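Local coordinates for selenium-binding protein (Sulfolobus tokodaii, PDB 2ECE), which is of unknown function but folds as a beta-propeller and may bind selenium, at residues T11-P16 against I93-L98; F193-P198 against S456-Y461; P258-T263 against I326-D331. All coordinates share one frame; numbering follows the deposited sequence.

Contact 1: residues T11-P16 against I93-L98; sequences TFYPSP and IERRFL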
loop_
_atom_site.group_PDB
_atom_site.type_symbol
_atom_site.label_atom_id
_atom_site.label_comp_id
_atom_site.label_asym_id
_atom_site.label_seq_id
_atom_site.Cartn_x
_atom_site.Cartn_y
_atom_site.Cartn_z
ATOM N N THR A 11 -2.332 -9.702 -19.736
ATOM C CA THR A 11 -1.649 -9.039 -18.630
ATOM C C THR A 11 -1.287 -10.010 -17.506
ATOM O O THR A 11 -0.753 -9.602 -16.475
ATOM C CB THR A 11 -2.482 -7.882 -18.053
ATOM O OG1 THR A 11 -3.730 -8.384 -17.569
ATOM C CG2 THR A 11 -2.730 -6.826 -19.126
ATOM N N PHE A 12 -1.594 -11.292 -17.695
ATOM C CA PHE A 12 -1.232 -12.298 -16.702
ATOM C C PHE A 12 0.184 -12.736 -17.070
ATOM O O PHE A 12 0.440 -13.134 -18.207
ATOM C CB PHE A 12 -2.154 -13.518 -16.767
ATOM C CG PHE A 12 -3.530 -13.290 -16.204
ATOM C CD1 PHE A 12 -3.883 -12.076 -15.616
ATOM C CD2 PHE A 12 -4.484 -14.302 -16.264
ATOM C CE1 PHE A 12 -5.162 -11.875 -15.100
ATOM C CE2 PHE A 12 -5.761 -14.114 -15.751
ATOM C CZ PHE A 12 -6.104 -12.891 -15.165
ATOM N N TYR A 13 1.098 -12.663 -16.112
ATOM C CA TYR A 13 2.481 -13.044 -16.356
ATOM C C TYR A 13 2.826 -14.236 -15.472
ATOM O O TYR A 13 2.542 -14.225 -14.276
ATOM C CB TYR A 13 3.404 -11.860 -16.038
ATOM C CG TYR A 13 2.849 -10.523 -16.491
ATOM C CD1 TYR A 13 2.382 -9.590 -15.557
ATOM C CD2 TYR A 13 2.773 -10.196 -17.848
ATOM C CE1 TYR A 13 1.852 -8.359 -15.957
ATOM C CE2 TYR A 13 2.242 -8.967 -18.267
ATOM C CZ TYR A 13 1.785 -8.052 -17.312
ATOM O OH TYR A 13 1.270 -6.839 -17.712
ATOM N N PRO A 14 3.436 -15.286 -16.049
ATOM C CA PRO A 14 3.793 -16.467 -15.250
ATOM C C PRO A 14 4.803 -16.132 -14.160
ATOM O O PRO A 14 4.691 -16.595 -13.026
ATOM C CB PRO A 14 4.409 -17.421 -16.284
ATOM C CG PRO A 14 3.819 -16.976 -17.583
ATOM C CD PRO A 14 3.831 -15.474 -17.455
ATOM N N SER A 15 5.776 -15.306 -14.519
ATOM C CA SER A 15 6.860 -14.951 -13.616
ATOM C C SER A 15 7.250 -13.483 -13.633
ATOM O O SER A 15 6.832 -12.724 -14.508
ATOM C CB SER A 15 8.088 -15.745 -14.011
ATOM O OG SER A 15 8.374 -15.478 -15.371
ATOM N N PRO A 16 8.084 -13.074 -12.663
ATOM C CA PRO A 16 8.563 -11.696 -12.548
ATOM C C PRO A 16 9.277 -11.274 -13.833
ATOM O O PRO A 16 9.051 -10.178 -14.347
ATOM C CB PRO A 16 9.509 -11.772 -11.354
ATOM C CG PRO A 16 8.807 -12.754 -10.473
ATOM C CD PRO A 16 8.457 -13.848 -11.464
ATOM N N ILE A 93 -11.257 -16.089 -15.487
ATOM C CA ILE A 93 -11.251 -14.815 -14.785
ATOM C C ILE A 93 -10.237 -13.969 -15.540
ATOM O O ILE A 93 -9.268 -14.495 -16.077
ATOM C CB ILE A 93 -10.846 -14.941 -13.293
ATOM C CG1 ILE A 93 -9.510 -15.669 -13.150
ATOM C CG2 ILE A 93 -11.949 -15.644 -12.523
ATOM C CD1 ILE A 93 -9.020 -15.750 -11.708
ATOM N N GLU A 94 -10.474 -12.667 -15.613
ATOM C CA GLU A 94 -9.575 -11.774 -16.327
ATOM C C GLU A 94 -9.321 -10.523 -15.497
ATOM O O GLU A 94 -10.130 -10.179 -14.639
ATOM C CB GLU A 94 -10.193 -11.397 -17.684
ATOM C CG GLU A 94 -11.555 -10.711 -17.590
ATOM C CD GLU A 94 -12.198 -10.459 -18.952
ATOM O OE1 GLU A 94 -11.463 -10.395 -19.962
ATOM O OE2 GLU A 94 -13.437 -10.310 -19.011
ATOM N N ARG A 95 -8.190 -9.858 -15.732
ATOM C CA ARG A 95 -7.880 -8.629 -15.002
ATOM C C ARG A 95 -8.828 -7.600 -15.596
ATOM O O ARG A 95 -8.516 -6.956 -16.603
ATOM C CB ARG A 95 -6.435 -8.195 -15.247
ATOM C CG ARG A 95 -5.980 -7.048 -14.361
ATOM C CD ARG A 95 -4.716 -6.406 -14.905
ATOM N NE ARG A 95 -3.576 -7.319 -14.979
ATOM C CZ ARG A 95 -2.776 -7.621 -13.960
ATOM N NH1 ARG A 95 -2.982 -7.090 -12.759
ATOM N NH2 ARG A 95 -1.752 -8.443 -14.149
ATOM N N ARG A 96 -9.982 -7.436 -14.963
ATOM C CA ARG A 96 -10.987 -6.532 -15.491
ATOM C C ARG A 96 -11.561 -5.513 -14.519
ATOM O O ARG A 96 -11.804 -4.364 -14.889
ATOM C CB ARG A 96 -12.126 -7.369 -16.077
ATOM C CG ARG A 96 -13.311 -6.570 -16.535
ATOM C CD ARG A 96 -14.273 -7.429 -17.321
ATOM N NE ARG A 96 -15.355 -6.608 -17.848
ATOM C CZ ARG A 96 -16.299 -7.047 -18.668
ATOM N NH1 ARG A 96 -16.305 -8.314 -19.065
ATOM N NH2 ARG A 96 -17.233 -6.211 -19.103
ATOM N N PHE A 97 -11.768 -5.924 -13.274
ATOM C CA PHE A 97 -12.366 -5.029 -12.298
ATOM C C PHE A 97 -11.465 -4.520 -11.193
ATOM O O PHE A 97 -10.644 -5.262 -10.650
ATOM C CB PHE A 97 -13.563 -5.714 -11.639
ATOM C CG PHE A 97 -14.517 -6.339 -12.612
ATOM C CD1 PHE A 97 -14.338 -7.648 -13.039
ATOM C CD2 PHE A 97 -15.604 -5.616 -13.094
ATOM C CE1 PHE A 97 -15.231 -8.233 -13.935
ATOM C CE2 PHE A 97 -16.502 -6.189 -13.991
ATOM C CZ PHE A 97 -16.314 -7.501 -14.411
ATOM N N LEU A 98 -11.629 -3.246 -10.861
ATOM C CA LEU A 98 -10.890 -2.666 -9.753
ATOM C C LEU A 98 -11.813 -2.929 -8.565
ATOM O O LEU A 98 -13.018 -2.663 -8.639
ATOM C CB LEU A 98 -10.697 -1.154 -9.931
ATOM C CG LEU A 98 -9.779 -0.682 -11.065
ATOM C CD1 LEU A 98 -9.750 0.850 -11.087
ATOM C CD2 LEU A 98 -8.371 -1.238 -10.858
#

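Contact 2: residues F193-P198 against S456-Y461; sequences FWWNLP and SDSYCY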
loop_
_atom_site.group_PDB
_atom_site.type_symbol
_atom_site.label_atom_id
_atom_site.label_comp_id
_atom_site.label_asym_id
_atom_site.label_seq_id
_atom_site.Cartn_x
_atom_site.Cartn_y
_atom_site.Cartn_z
ATOM N N PHE A 193 -1.278 -7.605 4.294
ATOM C CA PHE A 193 -1.025 -9.030 4.167
ATOM C C PHE A 193 -0.607 -9.324 2.746
ATOM O O PHE A 193 -0.871 -8.545 1.839
ATOM C CB PHE A 193 -2.290 -9.854 4.460
ATOM C CG PHE A 193 -3.300 -9.861 3.322
ATOM C CD1 PHE A 193 -4.183 -8.797 3.139
ATOM C CD2 PHE A 193 -3.349 -10.927 2.423
ATOM C CE1 PHE A 193 -5.102 -8.793 2.076
ATOM C CE2 PHE A 193 -4.264 -10.934 1.356
ATOM C CZ PHE A 193 -5.141 -9.864 1.183
ATOM N N TRP A 194 0.073 -10.444 2.569
ATOM C CA TRP A 194 0.435 -10.913 1.247
ATOM C C TRP A 194 0.827 -12.375 1.369
ATOM O O TRP A 194 0.560 -13.003 2.394
ATOM C CB TRP A 194 1.540 -10.084 0.572
ATOM C CG TRP A 194 1.291 -10.069 -0.924
ATOM C CD1 TRP A 194 0.468 -10.923 -1.608
ATOM C CD2 TRP A 194 1.835 -9.169 -1.908
ATOM N NE1 TRP A 194 0.461 -10.613 -2.946
ATOM C CE2 TRP A 194 1.288 -9.543 -3.161
ATOM C CE3 TRP A 194 2.724 -8.085 -1.856
ATOM C CZ2 TRP A 194 1.602 -8.877 -4.353
ATOM C CZ3 TRP A 194 3.040 -7.418 -3.052
ATOM C CH2 TRP A 194 2.477 -7.820 -4.278
ATOM N N TRP A 195 1.465 -12.930 0.350
ATOM C CA TRP A 195 1.770 -14.343 0.410
ATOM C C TRP A 195 2.863 -14.793 -0.548
ATOM O O TRP A 195 3.366 -14.021 -1.366
ATOM C CB TRP A 195 0.475 -15.115 0.091
ATOM C CG TRP A 195 -0.265 -14.571 -1.156
ATOM C CD1 TRP A 195 0.296 -14.248 -2.359
ATOM C CD2 TRP A 195 -1.680 -14.298 -1.296
ATOM N NE1 TRP A 195 -0.665 -13.793 -3.235
ATOM C CE2 TRP A 195 -1.884 -13.812 -2.612
ATOM C CE3 TRP A 195 -2.788 -14.416 -0.443
ATOM C CZ2 TRP A 195 -3.154 -13.444 -3.094
ATOM C CZ3 TRP A 195 -4.060 -14.047 -0.927
ATOM C CH2 TRP A 195 -4.224 -13.567 -2.242
ATOM N N ASN A 196 3.226 -16.060 -0.408
ATOM C CA ASN A 196 4.160 -16.730 -1.293
ATOM C C ASN A 196 3.252 -17.904 -1.631
ATOM O O ASN A 196 3.096 -18.830 -0.832
ATOM C CB ASN A 196 5.404 -17.232 -0.565
ATOM C CG ASN A 196 6.345 -17.975 -1.498
ATOM O OD1 ASN A 196 5.941 -18.929 -2.162
ATOM N ND2 ASN A 196 7.599 -17.538 -1.559
ATOM N N LEU A 197 2.634 -17.850 -2.802
ATOM C CA LEU A 197 1.679 -18.876 -3.198
ATOM C C LEU A 197 2.163 -20.318 -3.304
ATOM O O LEU A 197 1.547 -21.212 -2.739
ATOM C CB LEU A 197 0.978 -18.450 -4.498
ATOM C CG LEU A 197 0.118 -17.183 -4.336
ATOM C CD1 LEU A 197 -0.360 -16.689 -5.695
ATOM C CD2 LEU A 197 -1.064 -17.479 -3.431
ATOM N N PRO A 198 3.278 -20.568 -4.007
ATOM C CA PRO A 198 3.725 -21.964 -4.107
ATOM C C PRO A 198 4.105 -22.598 -2.770
ATOM O O PRO A 198 3.939 -23.804 -2.572
ATOM C CB PRO A 198 4.906 -21.878 -5.077
ATOM C CG PRO A 198 4.563 -20.662 -5.918
ATOM C CD PRO A 198 4.096 -19.693 -4.858
ATOM N N SER A 456 0.776 -5.211 -7.244
ATOM C CA SER A 456 -0.550 -5.698 -7.591
ATOM C C SER A 456 -0.623 -7.193 -7.883
ATOM O O SER A 456 -1.683 -7.797 -7.721
ATOM C CB SER A 456 -1.066 -4.951 -8.818
ATOM O OG SER A 456 -0.308 -5.305 -9.963
ATOM N N ASP A 457 0.498 -7.775 -8.316
ATOM C CA ASP A 457 0.555 -9.188 -8.692
ATOM C C ASP A 457 1.576 -10.032 -7.942
ATOM O O ASP A 457 2.624 -9.545 -7.532
ATOM C CB ASP A 457 0.897 -9.323 -10.182
ATOM C CG ASP A 457 -0.196 -8.826 -11.093
ATOM O OD1 ASP A 457 -0.707 -7.711 -10.859
ATOM O OD2 ASP A 457 -0.528 -9.549 -12.054
ATOM N N SER A 458 1.256 -11.310 -7.775
ATOM C CA SER A 458 2.178 -12.259 -7.161
ATOM C C SER A 458 2.285 -13.345 -8.232
ATOM O O SER A 458 1.366 -13.527 -9.027
ATOM C CB SER A 458 1.640 -12.816 -5.835
ATOM O OG SER A 458 0.364 -13.401 -5.990
ATOM N N TYR A 459 3.404 -14.053 -8.270
ATOM C CA TYR A 459 3.595 -15.056 -9.309
ATOM C C TYR A 459 3.813 -16.479 -8.793
ATOM O O TYR A 459 4.238 -16.677 -7.651
ATOM C CB TYR A 459 4.765 -14.610 -10.187
ATOM C CG TYR A 459 4.682 -13.138 -10.543
ATOM C CD1 TYR A 459 5.244 -12.162 -9.713
ATOM C CD2 TYR A 459 3.974 -12.714 -11.666
ATOM C CE1 TYR A 459 5.097 -10.803 -9.990
ATOM C CE2 TYR A 459 3.820 -11.355 -11.953
ATOM C CZ TYR A 459 4.380 -10.410 -11.110
ATOM O OH TYR A 459 4.206 -9.074 -11.379
ATOM N N CYS A 460 3.505 -17.465 -9.632
ATOM C CA CYS A 460 3.686 -18.858 -9.244
ATOM C C CYS A 460 4.865 -19.536 -9.934
ATOM O O CYS A 460 5.121 -20.714 -9.706
ATOM C CB CYS A 460 2.410 -19.665 -9.496
ATOM S SG CYS A 460 1.314 -19.695 -8.044
ATOM N N TYR A 461 5.585 -18.800 -10.768
ATOM C CA TYR A 461 6.727 -19.383 -11.465
ATOM C C TYR A 461 7.943 -18.475 -11.383
ATOM O O TYR A 461 7.826 -17.251 -11.464
ATOM C CB TYR A 461 6.365 -19.678 -12.926
ATOM C CG TYR A 461 5.097 -20.493 -13.037
ATOM C CD1 TYR A 461 3.845 -19.873 -13.002
ATOM C CD2 TYR A 461 5.141 -21.895 -13.063
ATOM C CE1 TYR A 461 2.671 -20.621 -12.982
ATOM C CE2 TYR A 461 3.968 -22.653 -13.037
ATOM C CZ TYR A 461 2.738 -22.007 -12.991
ATOM O OH TYR A 461 1.579 -22.739 -12.911
HETATM O O HOH W 1 3.621 -16.159 -4.953
#

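Contact 3: residues P258-T263 against I326-D331; sequences PLHDPT and IDISLD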
loop_
_atom_site.group_PDB
_atom_site.type_symbol
_atom_site.label_atom_id
_atom_site.label_comp_id
_atom_site.label_asym_id
_atom_site.label_seq_id
_atom_site.Cartn_x
_atom_site.Cartn_y
_atom_site.Cartn_z
ATOM N N PRO A 258 6.776 -9.477 0.007
ATOM C CA PRO A 258 7.545 -10.702 -0.242
ATOM C C PRO A 258 8.383 -10.421 -1.498
ATOM O O PRO A 258 8.002 -9.568 -2.306
ATOM C CB PRO A 258 6.460 -11.738 -0.552
ATOM C CG PRO A 258 5.237 -11.207 0.163
ATOM C CD PRO A 258 5.325 -9.724 -0.093
ATOM N N LEU A 259 9.516 -11.099 -1.672
ATOM C CA LEU A 259 10.264 -10.880 -2.905
ATOM C C LEU A 259 9.350 -11.464 -3.987
ATOM O O LEU A 259 8.536 -12.355 -3.709
ATOM C CB LEU A 259 11.615 -11.606 -2.894
ATOM C CG LEU A 259 12.714 -11.006 -2.006
ATOM C CD1 LEU A 259 14.068 -11.579 -2.429
ATOM C CD2 LEU A 259 12.737 -9.498 -2.137
ATOM N N HIS A 260 9.463 -10.959 -5.207
ATOM C CA HIS A 260 8.610 -11.424 -6.293
ATOM C C HIS A 260 8.899 -12.853 -6.760
ATOM O O HIS A 260 7.985 -13.578 -7.168
ATOM C CB HIS A 260 8.704 -10.435 -7.454
ATOM C CG HIS A 260 8.289 -9.041 -7.083
ATOM N ND1 HIS A 260 6.970 -8.670 -6.927
ATOM C CD2 HIS A 260 9.025 -7.945 -6.787
ATOM C CE1 HIS A 260 6.911 -7.404 -6.550
ATOM N NE2 HIS A 260 8.145 -6.942 -6.457
ATOM N N ASP A 261 10.166 -13.249 -6.689
ATOM C CA ASP A 261 10.602 -14.593 -7.083
ATOM C C ASP A 261 10.048 -15.549 -6.029
ATOM O O ASP A 261 10.501 -15.536 -4.886
ATOM C CB ASP A 261 12.129 -14.650 -7.073
ATOM C CG ASP A 261 12.683 -15.976 -7.580
ATOM O OD1 ASP A 261 11.966 -17.000 -7.564
ATOM O OD2 ASP A 261 13.862 -15.987 -7.985
ATOM N N PRO A 262 9.080 -16.404 -6.399
ATOM C CA PRO A 262 8.500 -17.338 -5.430
ATOM C C PRO A 262 9.432 -18.395 -4.843
ATOM O O PRO A 262 9.066 -19.075 -3.879
ATOM C CB PRO A 262 7.336 -17.952 -6.205
ATOM C CG PRO A 262 7.883 -18.016 -7.595
ATOM C CD PRO A 262 8.532 -16.646 -7.748
ATOM N N THR A 263 10.626 -18.547 -5.410
ATOM C CA THR A 263 11.565 -19.533 -4.877
ATOM C C THR A 263 12.258 -18.945 -3.660
ATOM O O THR A 263 12.958 -19.643 -2.925
ATOM C CB THR A 263 12.642 -19.945 -5.916
ATOM O OG1 THR A 263 13.443 -18.812 -6.266
ATOM C CG2 THR A 263 11.990 -20.498 -7.157
ATOM N N ILE A 326 6.604 0.845 1.391
ATOM C CA ILE A 326 7.774 0.235 0.763
ATOM C C ILE A 326 7.283 -0.522 -0.467
ATOM O O ILE A 326 6.116 -0.930 -0.531
ATOM C CB ILE A 326 8.509 -0.769 1.695
ATOM C CG1 ILE A 326 7.527 -1.816 2.227
ATOM C CG2 ILE A 326 9.197 -0.026 2.821
ATOM C CD1 ILE A 326 8.199 -3.029 2.859
ATOM N N ASP A 327 8.169 -0.705 -1.437
ATOM C CA ASP A 327 7.808 -1.415 -2.653
ATOM C C ASP A 327 9.097 -1.931 -3.290
ATOM O O ASP A 327 10.113 -1.245 -3.275
ATOM C CB ASP A 327 7.069 -0.466 -3.598
ATOM C CG ASP A 327 6.074 -1.182 -4.490
ATOM O OD1 ASP A 327 5.707 -2.335 -4.179
ATOM O OD2 ASP A 327 5.642 -0.585 -5.497
ATOM N N ILE A 328 9.045 -3.139 -3.840
ATOM C CA ILE A 328 10.215 -3.765 -4.454
ATOM C C ILE A 328 10.069 -3.887 -5.967
ATOM O O ILE A 328 9.002 -4.256 -6.469
ATOM C CB ILE A 328 10.427 -5.186 -3.879
ATOM C CG1 ILE A 328 10.507 -5.126 -2.353
ATOM C CG2 ILE A 328 11.684 -5.809 -4.469
ATOM C CD1 ILE A 328 10.485 -6.492 -1.697
ATOM N N SER A 329 11.135 -3.585 -6.705
ATOM C CA SER A 329 11.075 -3.707 -8.163
ATOM C C SER A 329 10.935 -5.188 -8.518
ATOM O O SER A 329 11.354 -6.049 -7.749
ATOM C CB SER A 329 12.335 -3.120 -8.812
ATOM O OG SER A 329 13.512 -3.681 -8.260
ATOM N N LEU A 330 10.344 -5.485 -9.676
ATOM C CA LEU A 330 10.130 -6.872 -10.096
ATOM C C LEU A 330 11.360 -7.784 -10.127
ATOM O O LEU A 330 11.237 -8.986 -9.914
ATOM C CB LEU A 330 9.451 -6.909 -11.468
ATOM C CG LEU A 330 7.920 -6.862 -11.501
ATOM C CD1 LEU A 330 7.363 -8.117 -10.856
ATOM C CD2 LEU A 330 7.419 -5.623 -10.772
ATOM N N ASP A 331 12.534 -7.229 -10.404
ATOM C CA ASP A 331 13.757 -8.032 -10.453
ATOM C C ASP A 331 14.303 -8.266 -9.050
ATOM O O ASP A 331 15.360 -8.863 -8.875
ATOM C CB ASP A 331 14.820 -7.332 -11.303
ATOM C CG ASP A 331 15.052 -5.896 -10.871
ATOM O OD1 ASP A 331 14.637 -5.540 -9.745
ATOM O OD2 ASP A 331 15.652 -5.126 -11.650
#

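Contact 1: residues T11-P16 against I93-L98
Arg-95 reaches from the 93-98 segment to Thr-11 and grips it side-on with two nitrogens. NE donates to Thr-11 OG1 at 2.8 Å and NH2 to Thr-11 O, also at 2.8 Å, and both oxygens lie close to the guanidinium plane. The NH2 bond is fairly straight (162°), though it meets the carbonyl from above its plane. With CG trans to the backbone N (chi1 -171°), the chain runs out toward Thr-11, and a bend at chi3 brings the NE/NH2 edge of the guanidinium to it. Threonine suits the spot because its hydroxyl also bonds Asp-9, while NH2 of Arg-95 forms a salt bridge with Asp-457. This is the tight half of the contact. It ties the N-terminal segment to the loop entering strand 97-101, second strand of one blade of a seven-bladed propeller. The Phe-12 ring lies beside the start of the Arg-95 side chain, its CE1 3.9 Å from Arg-95 CB and its CE2 edge 3.5 Å from Ile-93 O. Without the guanidinium, as with an alanine here, Thr-11 O and OG1 would probably lose these N-H donors and Asp-457 its charge partner. Toward the partly exposed side the fit slackens: the Ile-93 side chain comes no nearer than 4.8 Å to any atom of 11-16, and the carboxylate of Glu-94 leads away to a weak, long salt bridge, its OE2 3.5 Å from Arg-96 NH1.

Contact 2: residues F193-P198 against S456-Y461
Leu-197 and Ser-458 meet at the middle of this contact, where the end of strand 193-196, the first strand of its propeller blade, lies along the C-terminal tail. The touching parts run 18° apart, yet no sheet forms between them. Leu-197 can be followed outward. Its CB rests 3.8 Å from Cys-460 SG. With CG opposite the carbonyl carbon (chi1 -64°), the chain turns back toward Ser-458, and CG lies 4.1 Å from Ser-458 OG. At the fork, CD1 closes to 3.4 Å from that same OG, while CD2 goes the other way and sits 3.6 Å above one face of the Trp-195 indole. Trp-194 CD1 covers the opposite face, so the ring is sandwiched. Its edge is fixed as well: Trp-195 NE1 donates to Ser-458 OG at 3.0 Å, with the oxygen near the ring plane and an N-H...O angle of 159°. Serine fits here because a short hydroxyl can reach the indole N-H without pushing the tail away. The neighbouring Trp-194 meets the backbone of the tail obliquely, its CZ2 3.4 Å from Asp-457 O and its NE1 near Ser-458 CB. Farther on, a water accepts a hydrogen bond from Leu-197 N and donates one to Tyr-459 O, joining two backbones that do not bond directly. Pro-198 CG packs on the sulfur of Cys-460, which is in a disulfide with Cys-86. As half of a disulfide that sulfur carries no thiol proton and can lie against leucine and proline at little cost; the covalent link fixes the tail to Cys-86, and 193-198 adds apolar packing, one direct hydrogen bond and one water bridge.

Contact 3: residues P258-T263 against I326-D331
His-260 and Ile-328 join two consecutive blades of the propeller, each from the end of its blade's first strand: the loop after strand 250-258 meets strand 326-328 and the turn that follows it. The polar link across is one hydrogen bond. His-260 NE2 donates to Ile-328 O at 2.8 Å, approaching from above the carbonyl plane, with an N-H...O angle of 156°. Histidine suits the place, being long enough to reach a backbone oxygen while still offering a flat face for packing. With CG beside its own backbone N (chi1 -59°), the ring is carried toward the second segment, and its CD2 edge comes 3.2 Å from Ser-329 O. The same residue supplies the CH-pi interaction: Leu-330 CD1 stands over one ring face, 4.1 Å from the centroid and only 19° off the normal. The purely apolar part lies to one side, where Leu-259 CD2 touches Ile-328 CD1 at 3.8 Å, the two side chains crossing at about a right angle among neighbours that include Phe-268 of strand 266-274. Just past 326-331, Asp-332 accepts from the backbone N of both His-260 and Asp-261, tying the 258-263 loop to the turn after strand 326-328. Within that loop Asp-261 forms an Asx turn, OD1 accepting from Thr-263 N at 3.0 Å; the same Asp-261 OD1 also accepts from Thr-263 OG1 at 2.7 Å, on the same face of the carboxylate.

How the contacts relate
From the N terminus, contact 1 closes the first loop, across 76 residues, before either of the others opens, and ties the N-terminal segment to the second sheet. Contact 2 then spans from the fourth sheet to the C-terminal tail, and contact 3 is nested inside that long loop, bridging the fifth and sixth sheets. The tail joins contacts 1 and 2, whose centres are about 12 Å apart: besides the Asp-457 salt bridge, Pro-14 O probably accepts from Tyr-461 N. Contacts 2 and 3 lie closer, about 9 Å between centres, with Asn-196 ND2 probably bonded to Pro-262 O and Tyr-459 against Leu-330. Pro-16, starting helix 16-20, packs on His-260, so both chain ends meet the blades.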